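Long-range contacts in abietadiene synthase, chloroplastic (Abies grandis, PDB 3S9V), which belongs to the plant terpene synthase family and folds into a largely helical chain with an N-terminal terpene synthase region and a metal-binding region: residues F99-R104 against G137-E142; D103-T108 against I129-T134; I153-M158 against P174-I179; W407-N412 against D444-G449. All coordinates share one frame; numbering follows the deposited sequence.

Overall arrangement
Contacts 1, 2 and 3 form one cluster, and contact 4 lies beside it. Contacts 1 and 2 share helix 101-117 and have centres about 9 Å apart. The centre of contact 3 is about 13 Å from each of theirs. Helices 101-117, 122-136, 151-164 and 174-187 follow one another in the chain, so this cluster joins four successive helices, probably of one helical domain. Contact 4 comes later in the chain, in loops around the short strand 447-448. Its centre is about 16 Å from that of contact 1, and Leu100 touches both Leu448 and Phe409. Through Leu100, the start of helix 101-117 meets these later loops.

Contact 1: F99-R104 against G137-E142; sequences FLAYDR and GKMEDE
The Phe99 ring meets Glu142 at its edge. Glu142 OE1 lies near the ring plane, 4.0 Å from Phe99 CE2, and the carboxylate plane is turned 69° from the ring. Within 99-104, Phe99 CG lies over one face of the Arg104 guanidinium, toward its rim, while Arg104 NH2 bonds to Glu95 O. The Tyr102 ring takes the methyl of Met139 obliquely, with Met139 CE 3.5 Å from Tyr102 CE2. Phe151 also meets this ring. The Met139 chain bends at both chi2 (-49°) and chi3 (-71°), which curls CE round to the tyrosine. Met139 SD then sits 3.9 Å from Ala101 CB. Glu142 CG is 3.7 Å from Ala101 CB. A water accepts from Ala101 N at 2.9 Å. Its link to Glu142 OE1 is doubtful, because the separation is too short and Glu142 is poorly ordered. No direct hydrogen bond crosses the contact. Leu100 is the N-cap of helix 101-117, and its carbonyl takes the bond from Arg104 N. The arrangement is a helix start packed against the loop that leaves the next helix, 122-136, in a largely helical part of the terpene synthase chain.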
loop_
_atom_site.group_PDB
_atom_site.type_symbol
_atom_site.label_atom_id
_atom_site.label_comp_id
_atom_site.label_asym_id
_atom_site.label_seq_id
_atom_site.Cartn_x
_atom_site.Cartn_y
_atom_site.Cartn_z
ATOM N N PHE A 99 21.621 5.744 -17.016
ATOM C CA PHE A 99 21.735 6.719 -18.080
ATOM C C PHE A 99 20.425 7.327 -18.560
ATOM O O PHE A 99 19.519 6.619 -19.001
ATOM C CB PHE A 99 22.440 6.103 -19.289
ATOM C CG PHE A 99 22.663 7.075 -20.411
ATOM C CD1 PHE A 99 23.851 7.793 -20.496
ATOM C CD2 PHE A 99 21.667 7.302 -21.361
ATOM C CE1 PHE A 99 24.046 8.729 -21.513
ATOM C CE2 PHE A 99 21.848 8.234 -22.382
ATOM C CZ PHE A 99 23.040 8.949 -22.458
ATOM N N LEU A 100 20.343 8.650 -18.476
ATOM C CA LEU A 100 19.184 9.387 -18.962
ATOM C C LEU A 100 19.807 10.543 -19.733
ATOM O O LEU A 100 20.554 11.345 -19.171
ATOM C CB LEU A 100 18.323 9.918 -17.814
ATOM C CG LEU A 100 17.037 10.616 -18.295
ATOM C CD1 LEU A 100 16.088 9.601 -18.959
ATOM C CD2 LEU A 100 16.350 11.290 -17.121
ATOM N N ALA A 101 19.531 10.614 -21.026
ATOM C CA ALA A 101 20.105 11.664 -21.850
ATOM C C ALA A 101 19.913 13.055 -21.248
ATOM O O ALA A 101 20.890 13.784 -21.045
ATOM C CB ALA A 101 19.513 11.604 -23.267
ATOM N N TYR A 102 18.667 13.422 -20.955
ATOM C CA TYR A 102 18.391 14.746 -20.385
ATOM C C TYR A 102 19.269 15.046 -19.174
ATOM O O TYR A 102 19.870 16.110 -19.080
ATOM C CB TYR A 102 16.922 14.859 -19.982
ATOM C CG TYR A 102 15.966 14.872 -21.149
ATOM C CD1 TYR A 102 14.933 13.944 -21.230
ATOM C CD2 TYR A 102 16.086 15.820 -22.166
ATOM C CE1 TYR A 102 14.037 13.952 -22.294
ATOM C CE2 TYR A 102 15.194 15.840 -23.238
ATOM C CZ TYR A 102 14.170 14.899 -23.294
ATOM O OH TYR A 102 13.277 14.896 -24.339
ATOM N N ASP A 103 19.326 14.093 -18.251
ATOM C CA ASP A 103 20.124 14.201 -17.033
ATOM C C ASP A 103 21.586 14.537 -17.367
ATOM O O ASP A 103 22.141 15.503 -16.847
ATOM C CB ASP A 103 20.028 12.868 -16.268
ATOM C CG ASP A 103 20.837 12.844 -14.963
ATOM O OD1 ASP A 103 20.501 13.588 -14.015
ATOM O OD2 ASP A 103 21.805 12.052 -14.882
ATOM N N ARG A 104 22.203 13.746 -18.242
ATOM C CA ARG A 104 23.599 13.964 -18.609
ATOM C C ARG A 104 23.894 15.307 -19.273
ATOM O O ARG A 104 24.852 15.978 -18.893
ATOM C CB ARG A 104 24.098 12.827 -19.508
ATOM C CG ARG A 104 24.066 11.450 -18.850
ATOM C CD ARG A 104 24.839 11.437 -17.530
ATOM N NE ARG A 104 24.766 10.130 -16.887
ATOM C CZ ARG A 104 25.364 9.035 -17.349
ATOM N NH1 ARG A 104 26.091 9.085 -18.459
ATOM N NH2 ARG A 104 25.224 7.881 -16.712
ATOM N N GLY A 137 23.265 15.793 -30.562
ATOM C CA GLY A 137 22.813 15.361 -31.874
ATOM C C GLY A 137 22.029 14.059 -31.912
ATOM O O GLY A 137 21.618 13.623 -32.986
ATOM N N LYS A 138 21.817 13.434 -30.758
ATOM C CA LYS A 138 21.077 12.170 -30.691
ATOM C C LYS A 138 19.809 12.278 -29.844
ATOM O O LYS A 138 19.171 11.270 -29.532
ATOM C CB LYS A 138 21.964 11.066 -30.107
ATOM C CG LYS A 138 23.225 10.778 -30.904
ATOM C CD LYS A 138 23.967 9.556 -30.365
ATOM C CE LYS A 138 24.433 9.757 -28.929
ATOM N NZ LYS A 138 25.297 8.634 -28.460
ATOM N N MET A 139 19.446 13.504 -29.482
ATOM C CA MET A 139 18.271 13.743 -28.650
ATOM C C MET A 139 16.946 13.315 -29.271
ATOM O O MET A 139 15.934 13.211 -28.576
ATOM C CB MET A 139 18.209 15.221 -28.254
ATOM C CG MET A 139 19.336 15.648 -27.321
ATOM S SD MET A 139 19.550 14.512 -25.913
ATOM C CE MET A 139 18.108 14.876 -24.964
ATOM N N GLU A 140 16.949 13.050 -30.571
ATOM C CA GLU A 140 15.726 12.646 -31.248
ATOM C C GLU A 140 15.379 11.177 -31.026
ATOM O O GLU A 140 14.286 10.744 -31.381
ATOM C CB GLU A 140 15.828 12.938 -32.748
ATOM C CG GLU A 140 16.044 14.416 -33.067
ATOM C CD GLU A 140 16.021 14.715 -34.556
ATOM O OE1 GLU A 140 16.827 14.115 -35.301
ATOM O OE2 GLU A 140 15.199 15.555 -34.983
ATOM N N ASP A 141 16.294 10.411 -30.438
ATOM C CA ASP A 141 16.014 8.997 -30.189
ATOM C C ASP A 141 15.823 8.734 -28.694
ATOM O O ASP A 141 15.821 7.584 -28.237
ATOM C CB ASP A 141 17.139 8.117 -30.749
ATOM C CG ASP A 141 16.694 6.674 -30.979
ATOM O OD1 ASP A 141 17.435 5.917 -31.643
ATOM O OD2 ASP A 141 15.605 6.292 -30.496
ATOM N N GLU A 142 15.653 9.817 -27.944
ATOM C CA GLU A 142 15.442 9.747 -26.505
ATOM C C GLU A 142 14.148 10.502 -26.207
ATOM O O GLU A 142 13.861 10.843 -25.064
ATOM C CB GLU A 142 16.615 10.401 -25.768
ATOM C CG GLU A 142 17.990 9.920 -26.235
ATOM C CD GLU A 142 18.280 8.473 -25.861
ATOM O OE1 GLU A 142 18.508 8.200 -24.665
ATOM O OE2 GLU A 142 18.279 7.607 -26.762
HETATM O O HOH W 1 17.896 8.638 -22.343
#

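Contact 2: D103-T108 against I129-T134; sequences DRILAT and IEFFRT
Phe131 reaches across to helix 101-117 with the CD2-CE2-CZ side of its ring. Phe131 CZ lies 3.7 Å from Arg104 CB, and Phe131 CD2 is 3.7 Å from Thr108 OG1. Both neighbours approach the ring obliquely, one helical turn apart. The backbone N of Ile105 comes to the ring edge instead, near its plane. Phe131 CG stands opposite the backbone N (chi1 170°), which sends the ring out from its own helix. Phe132 has a similar first torsion but points to another side of the partner. Phe132 CD2 is 4.1 Å from Ile105 O, which lies at the ring edge near its plane, and the ring also touches Ile105 CB. Ile105 thus lies between the two phenylalanines, with CG2 against Phe131 and CB against Phe132. The hydroxyl of Thr108 donates from OG1 to Arg104 O at 2.6 Å, from above the carbonyl plane. Thr108 N reaches the same oxygen from the opposite face, so two donors from one residue grip it. Thr108 OG1 is also bonded to Trp93 N, which helps fix the hydroxyl beside Phe131. The two helix segments run roughly antiparallel, at 143°, with axes 9.8 Å apart. They are consecutive helices, 101-117 and 122-136. Ile105 and Phe132 both continue onto Phe155 of helix 151-164, while Leu106 and Ala107 turn to helix 56-62.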
loop_
_atom_site.group_PDB
_atom_site.type_symbol
_atom_site.label_atom_id
_atom_site.label_comp_id
_atom_site.label_asym_id
_atom_site.label_seq_id
_atom_site.Cartn_x
_atom_site.Cartn_y
_atom_site.Cartn_z
ATOM N N ASP A 103 19.326 14.093 -18.251
ATOM C CA ASP A 103 20.124 14.201 -17.033
ATOM C C ASP A 103 21.586 14.537 -17.367
ATOM O O ASP A 103 22.141 15.503 -16.847
ATOM C CB ASP A 103 20.028 12.868 -16.268
ATOM C CG ASP A 103 20.837 12.844 -14.963
ATOM O OD1 ASP A 103 20.501 13.588 -14.015
ATOM O OD2 ASP A 103 21.805 12.052 -14.882
ATOM N N ARG A 104 22.203 13.746 -18.242
ATOM C CA ARG A 104 23.599 13.964 -18.609
ATOM C C ARG A 104 23.894 15.307 -19.273
ATOM O O ARG A 104 24.852 15.978 -18.893
ATOM C CB ARG A 104 24.098 12.827 -19.508
ATOM C CG ARG A 104 24.066 11.450 -18.850
ATOM C CD ARG A 104 24.839 11.437 -17.530
ATOM N NE ARG A 104 24.766 10.130 -16.887
ATOM C CZ ARG A 104 25.364 9.035 -17.349
ATOM N NH1 ARG A 104 26.091 9.085 -18.459
ATOM N NH2 ARG A 104 25.224 7.881 -16.712
ATOM N N ILE A 105 23.094 15.714 -20.256
ATOM C CA ILE A 105 23.353 16.998 -20.906
ATOM C C ILE A 105 23.074 18.171 -19.978
ATOM O O ILE A 105 23.695 19.224 -20.108
ATOM C CB ILE A 105 22.521 17.193 -22.199
ATOM C CG1 ILE A 105 21.030 17.085 -21.894
ATOM C CG2 ILE A 105 22.937 16.176 -23.237
ATOM C CD1 ILE A 105 20.152 17.402 -23.080
ATOM N N LEU A 106 22.139 17.993 -19.045
ATOM C CA LEU A 106 21.806 19.043 -18.082
ATOM C C LEU A 106 22.991 19.241 -17.146
ATOM O O LEU A 106 23.473 20.356 -16.957
ATOM C CB LEU A 106 20.581 18.648 -17.252
ATOM C CG LEU A 106 20.199 19.616 -16.129
ATOM C CD1 LEU A 106 19.556 20.845 -16.745
ATOM C CD2 LEU A 106 19.228 18.952 -15.154
ATOM N N ALA A 107 23.460 18.143 -16.568
ATOM C CA ALA A 107 24.588 18.195 -15.646
ATOM C C ALA A 107 25.887 18.638 -16.319
ATOM O O ALA A 107 26.651 19.411 -15.742
ATOM C CB ALA A 107 24.789 16.825 -14.982
ATOM N N THR A 108 26.141 18.150 -17.531
ATOM C CA THR A 108 27.373 18.502 -18.234
ATOM C C THR A 108 27.409 19.993 -18.542
ATOM O O THR A 108 28.403 20.668 -18.291
ATOM C CB THR A 108 27.532 17.704 -19.557
ATOM O OG1 THR A 108 27.440 16.296 -19.291
ATOM C CG2 THR A 108 28.891 17.988 -20.180
ATOM N N ILE A 129 32.442 19.282 -23.342
ATOM C CA ILE A 129 31.952 19.912 -24.562
ATOM C C ILE A 129 31.719 18.860 -25.635
ATOM O O ILE A 129 30.678 18.857 -26.300
ATOM C CB ILE A 129 32.947 20.975 -25.093
ATOM C CG1 ILE A 129 32.860 22.236 -24.233
ATOM C CG2 ILE A 129 32.631 21.321 -26.546
ATOM C CD1 ILE A 129 33.756 23.360 -24.703
ATOM N N GLU A 130 32.684 17.959 -25.784
ATOM C CA GLU A 130 32.587 16.899 -26.780
ATOM C C GLU A 130 31.414 15.984 -26.483
ATOM O O GLU A 130 30.669 15.615 -27.391
ATOM C CB GLU A 130 33.887 16.100 -26.825
ATOM C CG GLU A 130 35.109 16.999 -26.963
ATOM C CD GLU A 130 36.409 16.234 -27.119
ATOM O OE1 GLU A 130 36.531 15.129 -26.546
ATOM O OE2 GLU A 130 37.317 16.753 -27.804
ATOM N N PHE A 131 31.236 15.612 -25.218
ATOM C CA PHE A 131 30.109 14.752 -24.878
ATOM C C PHE A 131 28.813 15.471 -25.201
ATOM O O PHE A 131 27.932 14.916 -25.848
ATOM C CB PHE A 131 30.079 14.391 -23.396
ATOM C CG PHE A 131 28.800 13.714 -22.990
ATOM C CD1 PHE A 131 28.624 12.352 -23.205
ATOM C CD2 PHE A 131 27.736 14.453 -22.480
ATOM C CE1 PHE A 131 27.411 11.740 -22.925
ATOM C CE2 PHE A 131 26.520 13.847 -22.198
ATOM C CZ PHE A 131 26.356 12.490 -22.420
ATOM N N PHE A 132 28.699 16.710 -24.739
ATOM C CA PHE A 132 27.494 17.493 -24.975
ATOM C C PHE A 132 27.166 17.577 -26.459
ATOM O O PHE A 132 26.005 17.464 -26.846
ATOM C CB PHE A 132 27.651 18.898 -24.386
ATOM C CG PHE A 132 26.470 19.802 -24.644
ATOM C CD1 PHE A 132 26.296 20.413 -25.881
ATOM C CD2 PHE A 132 25.528 20.036 -23.652
ATOM C CE1 PHE A 132 25.204 21.241 -26.122
ATOM C CE2 PHE A 132 24.434 20.859 -23.883
ATOM C CZ PHE A 132 24.271 21.462 -25.117
ATOM N N ARG A 133 28.187 17.777 -27.287
ATOM C CA ARG A 133 27.985 17.873 -28.729
ATOM C C ARG A 133 27.533 16.540 -29.332
ATOM O O ARG A 133 26.637 16.505 -30.174
ATOM C CB ARG A 133 29.269 18.356 -29.424
ATOM C CG ARG A 133 29.232 18.240 -30.945
ATOM C CD ARG A 133 30.280 19.128 -31.607
ATOM N NE ARG A 133 31.603 18.935 -31.032
ATOM C CZ ARG A 133 32.255 19.853 -30.331
ATOM N NH1 ARG A 133 31.709 21.047 -30.115
ATOM N NH2 ARG A 133 33.455 19.574 -29.839
ATOM N N THR A 134 28.139 15.442 -28.897
ATOM C CA THR A 134 27.752 14.146 -29.432
ATOM C C THR A 134 26.349 13.772 -28.974
ATOM O O THR A 134 25.536 13.280 -29.755
ATOM C CB THR A 134 28.718 13.039 -28.994
ATOM O OG1 THR A 134 30.058 13.409 -29.338
ATOM C CG2 THR A 134 28.364 11.733 -29.691
#

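Contact 3: I153-M158 against P174-I179; sequences IVFPAM and PFLKQI
Phe155 CG is trans to its own nitrogen (chi1 -174°), and this carries the ring out toward helix 174-187. Leu176 answers with CG on the side of its backbone N (chi1 -63°). Its chi2 puts CD1 anti, and the other branch, CD2, is the one at the ring edge. Leu176 CD2 lies near the ring plane, 3.4 Å from Phe155 CE2, a tight contact. The Phe175 side chain crosses Phe155 at about a right angle. Their CE2 atoms are 4.1 Å apart, and each ring is approached obliquely. Ile179 brings CD1 to 4.0 Å from Phe155 CD2, also obliquely. Three side chains of one helix thus gather at the CD2-CE2-CZ side of the ring. The Phe155 ring is also stacked with Phe151 of its own helix.

Pro156 forms the second part of the contact. Its CG is wedged against Ile179, 3.7 Å from the CG2 branch and 3.5 Å from the carbonyl O. Pro156 has no N-H to give to the preceding turn, and helix 151-164 is kinked there. The two Met158 N bonds, to Val154 O and Phe155 O, are both weak. Ile153 O receives Arg183 NE, a polar tie between the same two helices.

The axes of the two segments cross steeply, at 103°, and come within 10.0 Å. No hydrogen bond joins the two segments, and all their touching side chains are apolar. This is hydrophobic packing of two consecutive helices, in the helical fold expected of plant terpene synthases.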
loop_
_atom_site.group_PDB
_atom_site.type_symbol
_atom_site.label_atom_id
_atom_site.label_comp_id
_atom_site.label_asym_id
_atom_site.label_seq_id
_atom_site.Cartn_x
_atom_site.Cartn_y
_atom_site.Cartn_z
ATOM N N ILE A 153 12.800 24.688 -18.473
ATOM C CA ILE A 153 12.971 26.016 -17.909
ATOM C C ILE A 153 14.452 26.244 -17.646
ATOM O O ILE A 153 15.034 27.245 -18.048
ATOM C CB ILE A 153 12.206 26.152 -16.582
ATOM C CG1 ILE A 153 10.727 26.426 -16.866
ATOM C CG2 ILE A 153 12.822 27.255 -15.732
ATOM C CD1 ILE A 153 9.876 26.552 -15.607
ATOM N N VAL A 154 15.052 25.271 -16.984
ATOM C CA VAL A 154 16.447 25.315 -16.596
ATOM C C VAL A 154 17.503 25.051 -17.681
ATOM O O VAL A 154 18.561 25.685 -17.693
ATOM C CB VAL A 154 16.646 24.346 -15.404
ATOM C CG1 VAL A 154 18.091 24.000 -15.243
ATOM C CG2 VAL A 154 16.083 24.995 -14.119
ATOM N N PHE A 155 17.232 24.134 -18.601
ATOM C CA PHE A 155 18.217 23.832 -19.631
ATOM C C PHE A 155 18.458 24.969 -20.641
ATOM O O PHE A 155 19.604 25.289 -20.958
ATOM C CB PHE A 155 17.831 22.540 -20.365
ATOM C CG PHE A 155 18.865 22.069 -21.352
ATOM C CD1 PHE A 155 20.111 21.635 -20.920
ATOM C CD2 PHE A 155 18.584 22.045 -22.711
ATOM C CE1 PHE A 155 21.067 21.181 -21.827
ATOM C CE2 PHE A 155 19.532 21.592 -23.629
ATOM C CZ PHE A 155 20.777 21.159 -23.184
ATOM N N PRO A 156 17.387 25.592 -21.163
ATOM C CA PRO A 156 17.638 26.673 -22.125
ATOM C C PRO A 156 18.260 27.906 -21.473
ATOM O O PRO A 156 19.035 28.633 -22.104
ATOM C CB PRO A 156 16.258 26.951 -22.706
ATOM C CG PRO A 156 15.557 25.627 -22.572
ATOM C CD PRO A 156 15.973 25.183 -21.194
ATOM N N ALA A 157 17.931 28.133 -20.208
ATOM C CA ALA A 157 18.478 29.269 -19.485
ATOM C C ALA A 157 20.001 29.189 -19.465
ATOM O O ALA A 157 20.675 30.206 -19.599
ATOM C CB ALA A 157 17.935 29.303 -18.068
ATOM N N MET A 158 20.542 27.986 -19.298
ATOM C CA MET A 158 21.992 27.811 -19.282
ATOM C C MET A 158 22.545 27.856 -20.707
ATOM O O MET A 158 23.690 28.265 -20.913
ATOM C CB MET A 158 22.385 26.487 -18.612
ATOM C CG MET A 158 22.160 26.437 -17.095
ATOM S SD MET A 158 22.983 25.014 -16.302
ATOM C CE MET A 158 22.134 23.659 -17.128
ATOM N N PRO A 174 18.407 21.772 -34.367
ATOM C CA PRO A 174 16.981 22.018 -34.134
ATOM C C PRO A 174 16.612 21.875 -32.661
ATOM O O PRO A 174 16.048 22.793 -32.070
ATOM C CB PRO A 174 16.310 20.977 -35.022
ATOM C CG PRO A 174 17.221 20.945 -36.196
ATOM C CD PRO A 174 18.598 20.907 -35.543
ATOM N N PHE A 175 16.954 20.735 -32.065
ATOM C CA PHE A 175 16.642 20.492 -30.659
ATOM C C PHE A 175 17.019 21.648 -29.727
ATOM O O PHE A 175 16.198 22.108 -28.937
ATOM C CB PHE A 175 17.339 19.227 -30.160
ATOM C CG PHE A 175 17.130 18.969 -28.690
ATOM C CD1 PHE A 175 15.891 18.544 -28.212
ATOM C CD2 PHE A 175 18.158 19.190 -27.776
ATOM C CE1 PHE A 175 15.681 18.344 -26.848
ATOM C CE2 PHE A 175 17.957 18.995 -26.410
ATOM C CZ PHE A 175 16.714 18.571 -25.946
ATOM N N LEU A 176 18.260 22.110 -29.820
ATOM C CA LEU A 176 18.730 23.184 -28.959
ATOM C C LEU A 176 18.159 24.544 -29.316
ATOM O O LEU A 176 17.828 25.338 -28.429
ATOM C CB LEU A 176 20.255 23.228 -28.975
ATOM C CG LEU A 176 20.851 21.940 -28.402
ATOM C CD1 LEU A 176 22.368 21.957 -28.497
ATOM C CD2 LEU A 176 20.399 21.788 -26.955
ATOM N N LYS A 177 18.031 24.817 -30.610
ATOM C CA LYS A 177 17.489 26.100 -31.036
ATOM C C LYS A 177 16.011 26.204 -30.676
ATOM O O LYS A 177 15.544 27.247 -30.234
ATOM C CB LYS A 177 17.657 26.292 -32.547
ATOM C CG LYS A 177 17.177 27.656 -33.015
ATOM C CD LYS A 177 17.029 27.753 -34.526
ATOM C CE LYS A 177 16.392 29.086 -34.910
ATOM N NZ LYS A 177 16.090 29.179 -36.363
ATOM N N GLN A 178 15.279 25.114 -30.859
ATOM C CA GLN A 178 13.850 25.098 -30.566
ATOM C C GLN A 178 13.478 25.018 -29.089
ATOM O O GLN A 178 12.397 25.465 -28.701
ATOM C CB GLN A 178 13.180 23.951 -31.322
ATOM C CG GLN A 178 12.964 24.229 -32.802
ATOM C CD GLN A 178 12.830 22.956 -33.610
ATOM O OE1 GLN A 178 12.201 21.994 -33.169
ATOM N NE2 GLN A 178 13.417 22.946 -34.804
ATOM N N ILE A 179 14.343 24.458 -28.252
ATOM C CA ILE A 179 13.985 24.384 -26.845
ATOM C C ILE A 179 14.105 25.772 -26.214
ATOM O O ILE A 179 13.395 26.097 -25.261
ATOM C CB ILE A 179 14.859 23.367 -26.081
ATOM C CG1 ILE A 179 14.154 22.961 -24.791
ATOM C CG2 ILE A 179 16.217 23.962 -25.766
ATOM C CD1 ILE A 179 14.832 21.829 -24.066
#

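Contact 4: W407-N412 against D444-G449; sequences WAFKKN and DDVWLG
The backbone N of Lys411 donates a weak hydrogen bond to Asp445 OD2, 3.3 Å long with an angle of 151° at the hydrogen. OD1 is nearer to the same nitrogen but poorly angled. Asp445 OD1 also sits 3.1 Å from Phe409 O; both atoms are acceptors, so this closeness is probably unfavourable. Phe409 carries the apolar part. Leu448 CB lies over one face of its ring, a CH-pi contact 4.1 Å from the centroid and 17° off the normal. Both methyls of Leu448 reach the ring at CZ. Val446 CG2 approaches obliquely, 3.4 Å from Phe409 CD2. Val446 holds this methyl between its backbone N and carbonyl carbon. Lys410 bends at chi2 (-77°), which brings Lys410 NZ obliquely to the Trp447 ring, 3.9 Å from Trp447 CH2. Lys410 NZ stays 5.6 Å from Asp445 OD2, too far for a salt bridge. Strand 447-448 pairs antiparallel with strand 452-453, and Val452 of that strand touches both Phe409 and Val446. Asn412 caps the start of helix 413-422. The loop before that helix packs through Phe409 on residues of both strands, with Trp447 meeting Tyr453 and Phe271.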
loop_
_atom_site.group_PDB
_atom_site.type_symbol
_atom_site.label_atom_id
_atom_site.label_comp_id
_atom_site.label_asym_id
_atom_site.label_seq_id
_atom_site.Cartn_x
_atom_site.Cartn_y
_atom_site.Cartn_z
ATOM N N TRP A 407 10.916 2.735 -20.418
ATOM C CA TRP A 407 11.189 4.149 -20.187
ATOM C C TRP A 407 10.784 4.624 -18.795
ATOM O O TRP A 407 11.245 5.669 -18.339
ATOM C CB TRP A 407 10.481 5.004 -21.242
ATOM C CG TRP A 407 10.974 4.744 -22.628
ATOM C CD1 TRP A 407 10.312 4.082 -23.627
ATOM C CD2 TRP A 407 12.258 5.097 -23.162
ATOM N NE1 TRP A 407 11.109 3.997 -24.747
ATOM C CE2 TRP A 407 12.309 4.611 -24.488
ATOM C CE3 TRP A 407 13.374 5.771 -22.645
ATOM C CZ2 TRP A 407 13.431 4.779 -25.308
ATOM C CZ3 TRP A 407 14.493 5.937 -23.460
ATOM C CH2 TRP A 407 14.511 5.443 -24.776
ATOM N N ALA A 408 9.934 3.852 -18.122
ATOM C CA ALA A 408 9.470 4.208 -16.786
ATOM C C ALA A 408 10.554 3.990 -15.729
ATOM O O ALA A 408 11.418 3.121 -15.872
ATOM C CB ALA A 408 8.221 3.393 -16.434
ATOM N N PHE A 409 10.499 4.778 -14.664
ATOM C CA PHE A 409 11.475 4.658 -13.593
ATOM C C PHE A 409 11.075 3.589 -12.570
ATOM O O PHE A 409 11.891 3.170 -11.751
ATOM C CB PHE A 409 11.688 6.028 -12.936
ATOM C CG PHE A 409 12.464 6.989 -13.804
ATOM C CD1 PHE A 409 11.992 7.345 -15.067
ATOM C CD2 PHE A 409 13.687 7.496 -13.385
ATOM C CE1 PHE A 409 12.732 8.184 -15.901
ATOM C CE2 PHE A 409 14.439 8.337 -14.211
ATOM C CZ PHE A 409 13.961 8.679 -15.471
ATOM N N LYS A 410 9.817 3.157 -12.627
ATOM C CA LYS A 410 9.293 2.099 -11.757
ATOM C C LYS A 410 9.393 0.801 -12.553
ATOM O O LYS A 410 9.138 0.803 -13.759
ATOM C CB LYS A 410 7.817 2.346 -11.427
ATOM C CG LYS A 410 7.551 3.467 -10.442
ATOM C CD LYS A 410 7.856 3.027 -9.028
ATOM C CE LYS A 410 7.353 4.047 -8.022
ATOM N NZ LYS A 410 7.528 3.538 -6.637
ATOM N N LYS A 411 9.740 -0.302 -11.896
ATOM C CA LYS A 411 9.865 -1.582 -12.596
ATOM C C LYS A 411 8.582 -1.995 -13.331
ATOM O O LYS A 411 8.634 -2.405 -14.488
ATOM C CB LYS A 411 10.271 -2.686 -11.617
ATOM C CG LYS A 411 10.358 -4.067 -12.250
ATOM C CD LYS A 411 10.778 -5.120 -11.237
ATOM C CE LYS A 411 10.759 -6.515 -11.856
ATOM N NZ LYS A 411 11.209 -7.582 -10.910
ATOM N N ASN A 412 7.433 -1.894 -12.669
ATOM C CA ASN A 412 6.170 -2.265 -13.305
ATOM C C ASN A 412 4.987 -1.644 -12.578
ATOM O O ASN A 412 4.280 -2.315 -11.828
ATOM C CB ASN A 412 6.012 -3.790 -13.342
ATOM C CG ASN A 412 4.766 -4.236 -14.112
ATOM O OD1 ASN A 412 4.316 -3.558 -15.040
ATOM N ND2 ASN A 412 4.223 -5.392 -13.744
ATOM N N ASP A 444 16.264 -1.771 -7.916
ATOM C CA ASP A 444 17.216 -0.805 -8.430
ATOM C C ASP A 444 16.549 0.300 -9.242
ATOM O O ASP A 444 17.121 0.814 -10.188
ATOM C CB ASP A 444 18.291 -1.526 -9.254
ATOM C CG ASP A 444 17.704 -2.515 -10.229
ATOM O OD1 ASP A 444 18.451 -3.402 -10.695
ATOM O OD2 ASP A 444 16.496 -2.403 -10.531
ATOM N N ASP A 445 15.327 0.656 -8.869
ATOM C CA ASP A 445 14.629 1.730 -9.557
ATOM C C ASP A 445 15.296 3.044 -9.165
ATOM O O ASP A 445 15.843 3.170 -8.071
ATOM C CB ASP A 445 13.151 1.800 -9.143
ATOM C CG ASP A 445 12.309 0.679 -9.736
ATOM O OD1 ASP A 445 12.548 0.284 -10.900
ATOM O OD2 ASP A 445 11.384 0.208 -9.040
ATOM N N VAL A 446 15.266 4.009 -10.073
ATOM C CA VAL A 446 15.818 5.324 -9.806
ATOM C C VAL A 446 14.617 6.253 -9.750
ATOM O O VAL A 446 13.489 5.818 -9.981
ATOM C CB VAL A 446 16.781 5.793 -10.911
ATOM C CG1 VAL A 446 18.116 5.095 -10.755
ATOM C CG2 VAL A 446 16.178 5.520 -12.281
ATOM N N TRP A 447 14.849 7.521 -9.439
ATOM C CA TRP A 447 13.755 8.475 -9.337
ATOM C C TRP A 447 14.076 9.694 -10.178
ATOM O O TRP A 447 15.245 10.000 -10.410
ATOM C CB TRP A 447 13.539 8.875 -7.869
ATOM C CG TRP A 447 13.337 7.688 -6.955
ATOM C CD1 TRP A 447 14.270 6.747 -6.608
ATOM C CD2 TRP A 447 12.107 7.278 -6.336
ATOM N NE1 TRP A 447 13.695 5.778 -5.821
ATOM C CE2 TRP A 447 12.369 6.077 -5.639
ATOM C CE3 TRP A 447 10.809 7.808 -6.310
ATOM C CZ2 TRP A 447 11.379 5.393 -4.918
ATOM C CZ3 TRP A 447 9.824 7.129 -5.597
ATOM C CH2 TRP A 447 10.118 5.931 -4.909
ATOM N N LEU A 448 13.036 10.384 -10.633
ATOM C CA LEU A 448 13.222 11.560 -11.467
ATOM C C LEU A 448 12.799 12.866 -10.803
ATOM O O LEU A 448 11.639 13.057 -10.460
ATOM C CB LEU A 448 12.462 11.391 -12.786
ATOM C CG LEU A 448 12.774 12.428 -13.874
ATOM C CD1 LEU A 448 14.276 12.462 -14.126
ATOM C CD2 LEU A 448 12.026 12.088 -15.155
ATOM N N GLY A 449 13.763 13.757 -10.613
ATOM C CA GLY A 449 13.482 15.060 -10.030
ATOM C C GLY A 449 14.085 16.073 -10.983
ATOM O O GLY A 449 13.942 15.937 -12.192
#